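Local structure of choline binding protein PCPA (Streptococcus pneumoniae, 4CP6) at residues A[70-75]-A[101-106]; A[37-42]-A[75-80]; A[255-260]-A[278-283]. The protein is a pneumococcal surface antigen of the choline-binding family, whose leucine-rich repeat region probably serves in contacts with host molecules or cells. One frame throughout, in Å; residues are numbered along the deposited sequence.

Contact 1 (A[70-75]-A[101-106])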
ATOM      1  N   VAL A  70     -17.535 -35.794  16.963  1.00 16.27           N
ATOM      2  CA  VAL A  70     -17.564 -35.132  15.660  1.00 15.33           C
ATOM      3  C   VAL A  70     -16.932 -33.761  15.821  1.00 15.90           C
ATOM      4  O   VAL A  70     -17.368 -32.972  16.666  1.00 14.93           O
ATOM      5  CB  VAL A  70     -19.005 -35.031  15.138  1.00 18.29           C
ATOM      6  CG1 VAL A  70     -19.066 -34.275  13.822  1.00 18.61           C
ATOM      7  CG2 VAL A  70     -19.621 -36.424  14.987  1.00 18.03           C
ATOM      8  N   PHE A  71     -15.928 -33.490  14.993  1.00 14.26           N
ATOM      9  CA  PHE A  71     -15.218 -32.203  15.013  1.00 13.50           C
ATOM     10  C   PHE A  71     -15.469 -31.475  13.686  1.00 15.53           C
ATOM     11  O   PHE A  71     -15.163 -32.003  12.623  1.00 15.09           O
ATOM     12  CB  PHE A  71     -13.720 -32.418  15.198  1.00 14.75           C
ATOM     13  CG  PHE A  71     -13.385 -32.988  16.553  1.00 15.92           C
ATOM     14  CD1 PHE A  71     -13.187 -32.153  17.653  1.00 17.92           C
ATOM     15  CD2 PHE A  71     -13.284 -34.369  16.736  1.00 18.04           C
ATOM     16  CE1 PHE A  71     -12.882 -32.688  18.911  1.00 19.32           C
ATOM     17  CE2 PHE A  71     -12.971 -34.901  17.987  1.00 20.78           C
ATOM     18  CZ  PHE A  71     -12.810 -34.061  19.076  1.00 19.13           C
ATOM     19  N   THR A  72     -16.084 -30.288  13.755  1.00 14.56           N
ATOM     20  CA  THR A  72     -16.339 -29.475  12.569  1.00 13.36           C
ATOM     21  C   THR A  72     -15.049 -28.671  12.315  1.00 14.39           C
ATOM     22  O   THR A  72     -14.435 -28.193  13.273  1.00 15.22           O
ATOM     23  CB  THR A  72     -17.531 -28.552  12.833  1.00 17.06           C
ATOM     24  OG1 THR A  72     -18.701 -29.371  13.046  1.00 16.34           O
ATOM     25  CG2 THR A  72     -17.823 -27.638  11.658  1.00 17.13           C
ATOM     26  N   VAL A  73     -14.619 -28.609  11.044  1.00 13.31           N
ATOM     27  CA  VAL A  73     -13.408 -27.851  10.657  1.00 13.25           C
ATOM     28  C   VAL A  73     -13.862 -26.388  10.520  1.00 14.61           C
ATOM     29  O   VAL A  73     -14.602 -26.053   9.568  1.00 14.32           O
ATOM     30  CB  VAL A  73     -12.775 -28.378   9.346  1.00 14.60           C
ATOM     31  CG1 VAL A  73     -11.502 -27.601   9.007  1.00 15.53           C
ATOM     32  CG2 VAL A  73     -12.465 -29.885   9.446  1.00 14.24           C
ATOM     33  N   THR A  74     -13.490 -25.533  11.499  1.00 12.09           N
ATOM     34  CA  THR A  74     -13.956 -24.139  11.518  1.00 12.55           C
ATOM     35  C   THR A  74     -12.882 -23.136  11.116  1.00 14.90           C
ATOM     36  O   THR A  74     -13.195 -21.950  10.934  1.00 13.62           O
ATOM     37  CB  THR A  74     -14.493 -23.813  12.916  1.00 14.88           C
ATOM     38  OG1 THR A  74     -13.466 -24.066  13.866  1.00 14.28           O
ATOM     39  CG2 THR A  74     -15.733 -24.663  13.294  1.00 17.15           C
ATOM     40  N   GLU A  75     -11.621 -23.566  11.055  1.00 12.30           N
ATOM     41  CA  GLU A  75     -10.534 -22.642  10.735  1.00 12.30           C
ATOM     42  C   GLU A  75      -9.487 -23.264   9.869  1.00 13.89           C
ATOM     43  O   GLU A  75      -9.227 -24.472   9.966  1.00 13.29           O
ATOM     44  CB  GLU A  75      -9.865 -22.119  12.026  1.00 13.40           C
ATOM     45  CG  GLU A  75     -10.851 -21.490  13.002  1.00 15.86           C
ATOM     46  CD  GLU A  75     -10.257 -20.685  14.131  1.00 18.84           C
ATOM     47  OE1 GLU A  75      -9.035 -20.424  14.094  1.00 16.51           O
ATOM     48  OE2 GLU A  75     -11.015 -20.335  15.066  1.00 19.27           O
ATOM     49  N   PRO A 101     -15.143 -25.113   2.390  1.00 13.36           N
ATOM     50  CA  PRO A 101     -16.507 -25.473   2.804  1.00 13.05           C
ATOM     51  C   PRO A 101     -17.129 -24.371   3.641  1.00 14.16           C
ATOM     52  O   PRO A 101     -16.393 -23.546   4.195  1.00 14.58           O
ATOM     53  CB  PRO A 101     -16.306 -26.767   3.608  1.00 15.32           C
ATOM     54  CG  PRO A 101     -14.904 -26.625   4.179  1.00 17.52           C
ATOM     55  CD  PRO A 101     -14.129 -25.943   3.080  1.00 14.02           C
ATOM     56  N   SER A 102     -18.472 -24.382   3.777  1.00 15.03           N
ATOM     57  CA  SER A 102     -19.167 -23.347   4.535  0.50 14.41           C
ATOM     58  C   SER A 102     -18.754 -23.257   6.000  1.00 17.08           C
ATOM     59  O   SER A 102     -18.789 -22.170   6.561  1.00 17.63           O
ATOM     60  CB  SER A 102     -20.683 -23.495   4.409  0.50 17.48           C
ATOM     61  OG  SER A 102     -21.123 -24.740   4.920  0.50 22.06           O
ATOM     62  N   SER A 103     -18.316 -24.372   6.617  1.00 13.97           N
ATOM     63  CA  SER A 103     -17.914 -24.395   8.016  1.00 12.88           C
ATOM     64  C   SER A 103     -16.708 -23.499   8.364  1.00 14.63           C
ATOM     65  O   SER A 103     -16.518 -23.189   9.532  1.00 15.64           O
ATOM     66  CB  SER A 103     -17.638 -25.833   8.460  1.00 15.27           C
ATOM     67  OG  SER A 103     -16.567 -26.436   7.755  1.00 14.90           O
ATOM     68  N   ILE A 104     -15.870 -23.142   7.368  1.00 13.98           N
ATOM     69  CA  ILE A 104     -14.694 -22.301   7.699  1.00 12.38           C
ATOM     70  C   ILE A 104     -15.130 -20.882   8.099  1.00 14.30           C
ATOM     71  O   ILE A 104     -15.700 -20.170   7.270  1.00 14.97           O
ATOM     72  CB  ILE A 104     -13.685 -22.268   6.541  1.00 14.32           C
ATOM     73  CG1 ILE A 104     -13.183 -23.685   6.159  1.00 15.43           C
ATOM     74  CG2 ILE A 104     -12.496 -21.297   6.840  1.00 14.10           C
ATOM     75  CD1 ILE A 104     -12.389 -24.472   7.291  1.00 16.13           C
ATOM     76  N   LYS A 105     -14.860 -20.493   9.337  1.00 12.95           N
ATOM     77  CA  LYS A 105     -15.181 -19.160   9.836  1.00 13.35           C
ATOM     78  C   LYS A 105     -13.961 -18.228   9.846  1.00 14.93           C
ATOM     79  O   LYS A 105     -14.135 -17.016   9.870  1.00 14.71           O
ATOM     80  CB  LYS A 105     -15.765 -19.251  11.250  1.00 15.06           C
ATOM     81  CG  LYS A 105     -16.473 -17.949  11.650  1.00 22.02           C
ATOM     82  CD  LYS A 105     -17.373 -18.138  12.859  1.00 26.82           C
ATOM     83  CE  LYS A 105     -17.972 -16.823  13.302  1.00 35.23           C
ATOM     84  NZ  LYS A 105     -19.107 -17.013  14.249  1.00 40.40           N
ATOM     85  N   LYS A 106     -12.741 -18.772   9.897  1.00 12.99           N
ATOM     86  CA  LYS A 106     -11.545 -17.944   9.949  1.00 12.39           C
ATOM     87  C   LYS A 106     -10.443 -18.579   9.161  1.00 13.80           C
ATOM     88  O   LYS A 106     -10.254 -19.795   9.238  1.00 13.53           O
ATOM     89  CB  LYS A 106     -11.096 -17.768  11.408  1.00 14.41           C
ATOM     90  CG  LYS A 106      -9.894 -16.843  11.576  1.00 18.91           C
ATOM     91  CD  LYS A 106      -9.838 -16.171  12.934  1.00 35.08           C
ATOM     92  CE  LYS A 106      -9.452 -17.110  14.043  1.00 46.26           C
ATOM     93  NZ  LYS A 106      -9.128 -16.387  15.307  1.00 57.19           N
TER
HETATM   94  O   HOH W   1      -7.659 -18.988  15.822  1.00 27.61           O
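Strand 69-76 is joined edge to edge by the turn between strands 97-100 and 106-107, where the carbonyl oxygens of V73 and T74 accept bonds from S103 and K105. S103 OG donates a hydrogen bond to V73 O at 2.7 Å, in the plane of that carbonyl and with a C=O...OG angle of 155°. S103 reaches it because chi1 (63°) sets OG between its own N and carbonyl carbon; the same OG is also hydrogen-bonded to T62. T72 CG2 packs on S103 CB.

T74 O accepts a straight bond from K105 N at 2.7 Å and a weak one from K106 N at 3.4 Å. Here the run of short parallel strands of the leucine-rich repeats joins the N-terminal strands of the same mixed sheet: E75 pairs with K106 in a parallel bridge. A type I turn from P101 to I104, closed by the I104 N to P101 O bond, sets residues 103-106 alongside the strand. On the buried side I104 lies alongside V73, its CD1 3.7 Å from V73 CG1.

On the other face E75 and K106 run side by side. K106 bends at chi3 (73°), which lays its CE against the carboxylate, 3.3 Å from E75 OE1. NZ stays 4.2 Å from OE1, short of a salt bridge, and a water donates to OE1 while accepting a weak bond from NZ.

Contact 2 (A[37-42]-A[75-80])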
ATOM      1  N   THR A  37     -14.597 -28.668  17.690  1.00 14.77           N
ATOM      2  CA  THR A  37     -14.155 -27.947  16.500  1.00 14.27           C
ATOM      3  C   THR A  37     -12.682 -28.116  16.356  1.00 14.75           C
ATOM      4  O   THR A  37     -11.974 -28.238  17.373  1.00 15.36           O
ATOM      5  CB  THR A  37     -14.521 -26.449  16.557  1.00 16.02           C
ATOM      6  OG1 THR A  37     -13.822 -25.813  17.632  1.00 17.10           O
ATOM      7  CG2 THR A  37     -16.002 -26.232  16.702  1.00 16.91           C
ATOM      8  N   VAL A  38     -12.209 -28.123  15.099  1.00 13.06           N
ATOM      9  CA  VAL A  38     -10.787 -28.192  14.801  1.00 12.94           C
ATOM     10  C   VAL A  38     -10.367 -27.141  13.773  1.00 14.52           C
ATOM     11  O   VAL A  38     -11.185 -26.681  12.972  1.00 14.35           O
ATOM     12  CB  VAL A  38     -10.341 -29.593  14.245  1.00 15.55           C
ATOM     13  CG1 VAL A  38     -10.374 -30.676  15.314  1.00 16.00           C
ATOM     14  CG2 VAL A  38     -11.136 -30.017  13.008  1.00 15.04           C
ATOM     15  N   GLN A  39      -9.077 -26.800  13.780  1.00 14.19           N
ATOM     16  CA  GLN A  39      -8.440 -26.098  12.684  1.00 13.54           C
ATOM     17  C   GLN A  39      -7.794 -27.182  11.815  1.00 15.41           C
ATOM     18  O   GLN A  39      -7.331 -28.224  12.330  1.00 14.03           O
ATOM     19  CB  GLN A  39      -7.366 -25.094  13.142  1.00 14.59           C
ATOM     20  CG  GLN A  39      -6.195 -25.742  13.892  1.00 13.46           C
ATOM     21  CD  GLN A  39      -5.222 -24.703  14.384  1.00 15.94           C
ATOM     22  OE1 GLN A  39      -5.610 -23.657  14.907  1.00 14.44           O
ATOM     23  NE2 GLN A  39      -3.940 -24.998  14.253  1.00 14.76           N
ATOM     24  N   VAL A  40      -7.778 -26.969  10.491  1.00 12.60           N
ATOM     25  CA  VAL A  40      -7.080 -27.826   9.545  1.00 12.41           C
ATOM     26  C   VAL A  40      -5.652 -27.301   9.472  1.00 16.45           C
ATOM     27  O   VAL A  40      -5.436 -26.113   9.188  1.00 14.77           O
ATOM     28  CB  VAL A  40      -7.779 -27.990   8.166  1.00 14.04           C
ATOM     29  CG1 VAL A  40      -8.108 -26.637   7.521  1.00 13.79           C
ATOM     30  CG2 VAL A  40      -6.955 -28.861   7.221  1.00 14.83           C
ATOM     31  N   GLY A  41      -4.708 -28.159   9.833  1.00 13.70           N
ATOM     32  CA  GLY A  41      -3.286 -27.850   9.893  1.00 13.96           C
ATOM     33  C   GLY A  41      -2.866 -27.706  11.343  1.00 16.32           C
ATOM     34  O   GLY A  41      -3.666 -27.285  12.190  1.00 14.49           O
ATOM     35  N   ASN A  42      -1.596 -28.064  11.653  1.00 15.41           N
ATOM     36  CA  ASN A  42      -1.105 -27.932  13.032  1.00 15.72           C
ATOM     37  C   ASN A  42      -0.701 -26.498  13.387  1.00 19.32           C
ATOM     38  O   ASN A  42      -0.367 -26.238  14.542  1.00 18.66           O
ATOM     39  CB  ASN A  42       0.078 -28.921  13.280  1.00 17.35           C
ATOM     40  CG  ASN A  42       1.291 -28.667  12.404  1.00 26.38           C
ATOM     41  OD1 ASN A  42       1.416 -27.633  11.728  1.00 19.58           O
ATOM     42  ND2 ASN A  42       2.231 -29.602  12.390  1.00 23.25           N
ATOM     43  N   GLU A  75     -11.621 -23.566  11.055  1.00 12.30           N
ATOM     44  CA  GLU A  75     -10.534 -22.642  10.735  1.00 12.30           C
ATOM     45  C   GLU A  75      -9.487 -23.264   9.869  1.00 13.89           C
ATOM     46  O   GLU A  75      -9.227 -24.472   9.966  1.00 13.29           O
ATOM     47  CB  GLU A  75      -9.865 -22.119  12.026  1.00 13.40           C
ATOM     48  CG  GLU A  75     -10.851 -21.490  13.002  1.00 15.86           C
ATOM     49  CD  GLU A  75     -10.257 -20.685  14.131  1.00 18.84           C
ATOM     50  OE1 GLU A  75      -9.035 -20.424  14.094  1.00 16.51           O
ATOM     51  OE2 GLU A  75     -11.015 -20.335  15.066  1.00 19.27           O
ATOM     52  N   VAL A  76      -8.859 -22.440   9.018  1.00 12.17           N
ATOM     53  CA  VAL A  76      -7.669 -22.828   8.279  1.00 11.38           C
ATOM     54  C   VAL A  76      -6.494 -22.332   9.134  1.00 13.83           C
ATOM     55  O   VAL A  76      -6.369 -21.114   9.374  1.00 12.89           O
ATOM     56  CB  VAL A  76      -7.619 -22.257   6.853  1.00 12.34           C
ATOM     57  CG1 VAL A  76      -6.270 -22.541   6.209  1.00 12.25           C
ATOM     58  CG2 VAL A  76      -8.758 -22.836   6.003  1.00 12.09           C
ATOM     59  N   ALA A  77      -5.650 -23.266   9.619  1.00 12.98           N
ATOM     60  CA  ALA A  77      -4.531 -22.886  10.469  1.00 12.19           C
ATOM     61  C   ALA A  77      -3.458 -22.120   9.701  1.00 13.15           C
ATOM     62  O   ALA A  77      -3.287 -22.310   8.493  1.00 12.48           O
ATOM     63  CB  ALA A  77      -3.911 -24.126  11.085  1.00 13.53           C
ATOM     64  N   SER A  78      -2.639 -21.331  10.426  1.00 12.01           N
ATOM     65  CA  SER A  78      -1.515 -20.673   9.798  1.00 11.67           C
ATOM     66  C   SER A  78      -0.652 -21.731   9.081  1.00 14.46           C
ATOM     67  O   SER A  78      -0.404 -22.827   9.628  1.00 13.69           O
ATOM     68  CB  SER A  78      -0.650 -19.976  10.836  1.00 15.29           C
ATOM     69  OG  SER A  78      -1.425 -18.961  11.442  1.00 17.04           O
ATOM     70  N   GLN A  79      -0.173 -21.405   7.868  1.00 13.70           N
ATOM     71  CA  GLN A  79       0.679 -22.256   7.031  1.00 14.06           C
ATOM     72  C   GLN A  79      -0.018 -23.491   6.474  1.00 13.89           C
ATOM     73  O   GLN A  79       0.594 -24.167   5.660  1.00 14.38           O
ATOM     74  CB  GLN A  79       1.962 -22.709   7.798  1.00 15.80           C
ATOM     75  CG  GLN A  79       2.701 -21.605   8.577  1.00 16.95           C
ATOM     76  CD  GLN A  79       3.319 -20.543   7.703  1.00 21.74           C
ATOM     77  OE1 GLN A  79       3.543 -20.735   6.500  1.00 23.02           O
ATOM     78  NE2 GLN A  79       3.547 -19.374   8.268  1.00 20.31           N
ATOM     79  N   ALA A  80      -1.286 -23.778   6.845  1.00 13.07           N
ATOM     80  CA  ALA A  80      -1.886 -25.055   6.413  1.00 12.71           C
ATOM     81  C   ALA A  80      -1.858 -25.291   4.919  1.00 16.26           C
ATOM     82  O   ALA A  80      -1.520 -26.400   4.470  1.00 15.39           O
ATOM     83  CB  ALA A  80      -3.305 -25.183   6.939  1.00 12.90           C
TER
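Q39 pairs with E75 and V40 with V76 in the parallel bridges that join strand 35-40 to strand 69-76, within the N-terminal part of the sheet that leads into the leucine-rich repeats. Two main-chain hydrogen bonds hold the pair through V40: V40 N donates to E75 O at 2.9 Å, and A77 N returns a bond to V40 O. E75 O is also approached by Q39 CA, in a CH...O contact. E75 N, by contrast, is buried here without a partner, 3.7 Å from V38 O.

The apolar contacts divide between the two faces of the sheet. On one, V40 CG1 lies over V76, 4.1 Å from its CG2; chi1 of V40 (53°) places CG1 between N and the carbonyl carbon, where it also meets E75 O. The other face carries Q39 CB against E75 CB.

Beyond the bridges, the chain after V76 makes a type II turn from A77 to A80 that packs against G41. G41, which has no side chain, lets the A77 and A80 methyls close in on the main chain here, A80 CB sitting 3.2 Å from V40 O and 4.0 Å from G41 CA. A side-chain hydrogen bond comes from the Q39 amide: its NE2 donates to G41 O at 3.1 Å, tilted 33° from the carbonyl plane, and rests 3.3 Å from A77 CB.

Contact 3 (A[255-260]-A[278-283])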
ATOM      1  N   LYS A 255     -11.723  21.206  -3.976  1.00 15.67           N
ATOM      2  CA  LYS A 255     -11.511  22.268  -3.010  1.00 15.20           C
ATOM      3  C   LYS A 255     -11.533  21.823  -1.537  1.00 16.17           C
ATOM      4  O   LYS A 255     -10.933  22.487  -0.698  1.00 16.04           O
ATOM      5  CB  LYS A 255     -12.513  23.423  -3.239  1.00 18.73           C
ATOM      6  CG  LYS A 255     -13.981  23.043  -3.014  1.00 27.03           C
ATOM      7  CD  LYS A 255     -14.865  24.292  -3.032  1.00 37.17           C
ATOM      8  CE  LYS A 255     -16.294  23.972  -2.681  1.00 52.53           C
ATOM      9  NZ  LYS A 255     -17.141  25.196  -2.702  1.00 67.38           N
ATOM     10  N   GLU A 256     -12.210  20.693  -1.235  1.00 14.80           N
ATOM     11  CA  GLU A 256     -12.338  20.183   0.130  1.00 14.31           C
ATOM     12  C   GLU A 256     -11.103  19.446   0.612  1.00 14.30           C
ATOM     13  O   GLU A 256     -11.013  19.197   1.791  1.00 15.04           O
ATOM     14  CB  GLU A 256     -13.500  19.171   0.208  1.00 15.40           C
ATOM     15  CG  GLU A 256     -14.887  19.754  -0.065  1.00 21.89           C
ATOM     16  CD  GLU A 256     -15.323  19.782  -1.521  1.00 37.98           C
ATOM     17  OE1 GLU A 256     -14.587  19.251  -2.385  1.00 25.48           O
ATOM     18  OE2 GLU A 256     -16.424  20.317  -1.792  1.00 29.68           O
ATOM     19  N   THR A 257     -10.180  19.067  -0.300  1.00 12.91           N
ATOM     20  CA  THR A 257      -9.035  18.249   0.108  1.00 12.64           C
ATOM     21  C   THR A 257      -8.180  18.909   1.165  1.00 14.37           C
ATOM     22  O   THR A 257      -7.766  20.062   0.986  1.00 13.24           O
ATOM     23  CB  THR A 257      -8.197  17.832  -1.094  1.00 14.44           C
ATOM     24  OG1 THR A 257      -9.005  17.573  -2.241  1.00 15.20           O
ATOM     25  CG2 THR A 257      -7.314  16.637  -0.800  1.00 12.41           C
ATOM     26  N   LYS A 258      -7.902  18.192   2.261  1.00 11.96           N
ATOM     27  CA  LYS A 258      -7.026  18.667   3.337  1.00 11.29           C
ATOM     28  C   LYS A 258      -5.709  17.873   3.317  1.00 11.63           C
ATOM     29  O   LYS A 258      -4.668  18.381   3.755  1.00 10.79           O
ATOM     30  CB  LYS A 258      -7.679  18.503   4.697  1.00 13.84           C
ATOM     31  CG  LYS A 258      -8.957  19.334   4.823  1.00 17.05           C
ATOM     32  CD  LYS A 258      -9.416  19.438   6.271  1.00 27.37           C
ATOM     33  CE  LYS A 258     -10.310  20.641   6.491  1.00 42.63           C
ATOM     34  NZ  LYS A 258     -11.754  20.297   6.372  1.00 54.34           N
ATOM     35  N   GLU A 259      -5.744  16.616   2.849  1.00 11.40           N
ATOM     36  CA  GLU A 259      -4.514  15.840   2.814  1.00 12.80           C
ATOM     37  C   GLU A 259      -4.499  14.836   1.704  1.00 13.51           C
ATOM     38  O   GLU A 259      -5.552  14.278   1.321  1.00 12.37           O
ATOM     39  CB  GLU A 259      -4.249  15.152   4.164  1.00 14.59           C
ATOM     40  CG  GLU A 259      -5.216  14.048   4.496  1.00 18.20           C
ATOM     41  CD  GLU A 259      -4.882  13.324   5.789  1.00 39.59           C
ATOM     42  OE1 GLU A 259      -3.785  12.725   5.898  1.00 25.94           O
ATOM     43  OE2 GLU A 259      -5.739  13.359   6.697  1.00 36.80           O
ATOM     44  N   LEU A 260      -3.260  14.549   1.224  1.00 10.81           N
ATOM     45  CA  LEU A 260      -3.022  13.450   0.298  1.00  9.83           C
ATOM     46  C   LEU A 260      -2.480  12.337   1.163  1.00  9.98           C
ATOM     47  O   LEU A 260      -1.487  12.547   1.881  1.00 10.55           O
ATOM     48  CB  LEU A 260      -2.026  13.800  -0.804  1.00  9.48           C
ATOM     49  CG  LEU A 260      -2.321  15.076  -1.575  1.00 11.56           C
ATOM     50  CD1 LEU A 260      -1.312  15.255  -2.667  1.00 12.16           C
ATOM     51  CD2 LEU A 260      -3.717  15.043  -2.203  1.00 11.22           C
ATOM     52  N   GLU A 278      -5.983  25.273  -2.636  1.00 12.32           N
ATOM     53  CA  GLU A 278      -5.864  25.965  -1.375  1.00 11.97           C
ATOM     54  C   GLU A 278      -6.771  25.243  -0.376  1.00 13.93           C
ATOM     55  O   GLU A 278      -7.908  24.865  -0.723  1.00 13.32           O
ATOM     56  CB  GLU A 278      -6.317  27.424  -1.488  1.00 13.77           C
ATOM     57  CG  GLU A 278      -5.242  28.323  -2.050  1.00 17.28           C
ATOM     58  CD  GLU A 278      -3.860  28.177  -1.439  1.00 13.62           C
ATOM     59  OE1 GLU A 278      -3.746  28.063  -0.195  1.00 15.33           O
ATOM     60  OE2 GLU A 278      -2.894  28.225  -2.231  1.00 13.43           O
ATOM     61  N   GLY A 279      -6.261  25.060   0.830  1.00 13.47           N
ATOM     62  CA  GLY A 279      -6.933  24.339   1.899  1.00 13.60           C
ATOM     63  C   GLY A 279      -6.197  23.034   2.184  1.00 14.95           C
ATOM     64  O   GLY A 279      -6.299  22.497   3.286  1.00 15.27           O
ATOM     65  N   LEU A 280      -5.445  22.520   1.186  1.00 12.24           N
ATOM     66  CA  LEU A 280      -4.645  21.297   1.387  1.00 10.78           C
ATOM     67  C   LEU A 280      -3.510  21.635   2.347  1.00 13.43           C
ATOM     68  O   LEU A 280      -2.784  22.621   2.165  1.00 12.55           O
ATOM     69  CB  LEU A 280      -4.126  20.784   0.055  1.00 12.00           C
ATOM     70  CG  LEU A 280      -3.592  19.360   0.089  1.00 16.39           C
ATOM     71  CD1 LEU A 280      -4.038  18.609  -1.129  1.00 19.21           C
ATOM     72  CD2 LEU A 280      -2.112  19.357   0.181  1.00 19.80           C
ATOM     73  N   GLU A 281      -3.375  20.834   3.402  1.00 11.25           N
ATOM     74  CA  GLU A 281      -2.382  21.071   4.445  1.00 11.36           C
ATOM     75  C   GLU A 281      -1.226  20.085   4.467  1.00 11.44           C
ATOM     76  O   GLU A 281      -0.155  20.441   4.951  1.00 11.39           O
ATOM     77  CB  GLU A 281      -3.027  20.996   5.838  1.00 13.85           C
ATOM     78  CG  GLU A 281      -4.161  21.990   6.052  1.00 21.92           C
ATOM     79  CD  GLU A 281      -5.024  21.728   7.276  1.00 40.27           C
ATOM     80  OE1 GLU A 281      -4.906  20.643   7.893  1.00 34.62           O
ATOM     81  OE2 GLU A 281      -5.844  22.614   7.603  1.00 33.45           O
ATOM     82  N   LYS A 282      -1.456  18.852   4.038  1.00 10.65           N
ATOM     83  CA  LYS A 282      -0.461  17.799   4.186  1.00 10.42           C
ATOM     84  C   LYS A 282      -0.355  16.893   2.997  1.00 12.58           C
ATOM     85  O   LYS A 282      -1.370  16.450   2.452  1.00 11.44           O
ATOM     86  CB  LYS A 282      -0.843  16.996   5.458  1.00 11.74           C
ATOM     87  CG  LYS A 282       0.017  15.761   5.733  1.00 13.08           C
ATOM     88  CD  LYS A 282      -0.429  15.146   7.053  1.00 17.90           C
ATOM     89  CE  LYS A 282       0.464  14.036   7.487  1.00 28.51           C
ATOM     90  NZ  LYS A 282      -0.032  13.454   8.768  1.00 32.27           N
ATOM     91  N   ILE A 283       0.896  16.561   2.648  1.00 10.17           N
ATOM     92  CA  ILE A 283       1.211  15.591   1.605  1.00  9.84           C
ATOM     93  C   ILE A 283       1.899  14.412   2.305  1.00 10.94           C
ATOM     94  O   ILE A 283       2.983  14.580   2.894  1.00 10.35           O
ATOM     95  CB  ILE A 283       2.114  16.205   0.517  1.00 11.84           C
ATOM     96  CG1 ILE A 283       1.347  17.325  -0.204  1.00 11.94           C
ATOM     97  CG2 ILE A 283       2.630  15.136  -0.445  1.00 12.26           C
ATOM     98  CD1 ILE A 283       2.206  18.157  -1.151  1.00 12.66           C
TER
HETATM   99  O   HOH W   2     -10.565  25.531   0.478  1.00 36.40           O
HETATM  100  O   HOH W   3      -2.778  12.396   8.466  1.00 46.10           O
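K258 O takes two N-H groups of the facing segment. K282 N comes in the carbonyl plane and E281 N, at 2.8 Å, from a direction tilted 32° out of it. Two residues further on, L260 N donates to K282 O at 2.9 Å, and E259 CA makes a CH...O contact with the same oxygen, so that E259 pairs with K282 and L260 with I283 in parallel register.

L280 packs against T257 and L260 on the inner side. Its chi1 of -165° turns CG away from its own N, and CD1 then reaches both L260 CD2, at 3.7 Å, and T257 CG2, at 3.8 Å. L260 crosses L280 at about a right angle, whereas it lies alongside I283, with CD1 4.2 Å from I283 CG1. L239 of the adjacent strand 238-241 packs on T257 and L260, and F288 also touches L260.

On the face opposite L260 and I283, E259 CB meets K282 CB at 4.1 Å. Their charged ends are linked by a water that donates to E259 OE1 and accepts from K282 NZ. At the opposite end of the contact a second water donates to both K255 O and E278 O. Further out, the carboxylate of E278 is held by the backbone N-H groups of N301 and S302, and N277 ND2 donates to T257 O. Short parallel strands stacked coil on coil over inward-pointing leucines and isoleucines are characteristic of solenoid repeats, here the leucine-rich repeats of the BspA type.

In the fold
Contacts 1 and 2 belong to one sheet and share strand 69-76, which pairs with strand 35-40 and with strand 106-107; their centres lie about 9 Å apart and E75 takes part in both. Along the chain their segments alternate, so they interlock the N-terminal strands with the start of the repeats. Contact 3 comes later, after both have closed, in a separate sheet on the opposite side of the chain's centre, with its own centre about 47 Å from that of contact 1 and 46 Å from that of contact 2. Parallel strand pairing is thus used both where the N-terminal strands meet the repeats and, far away, between successive strands of the repeat region itself.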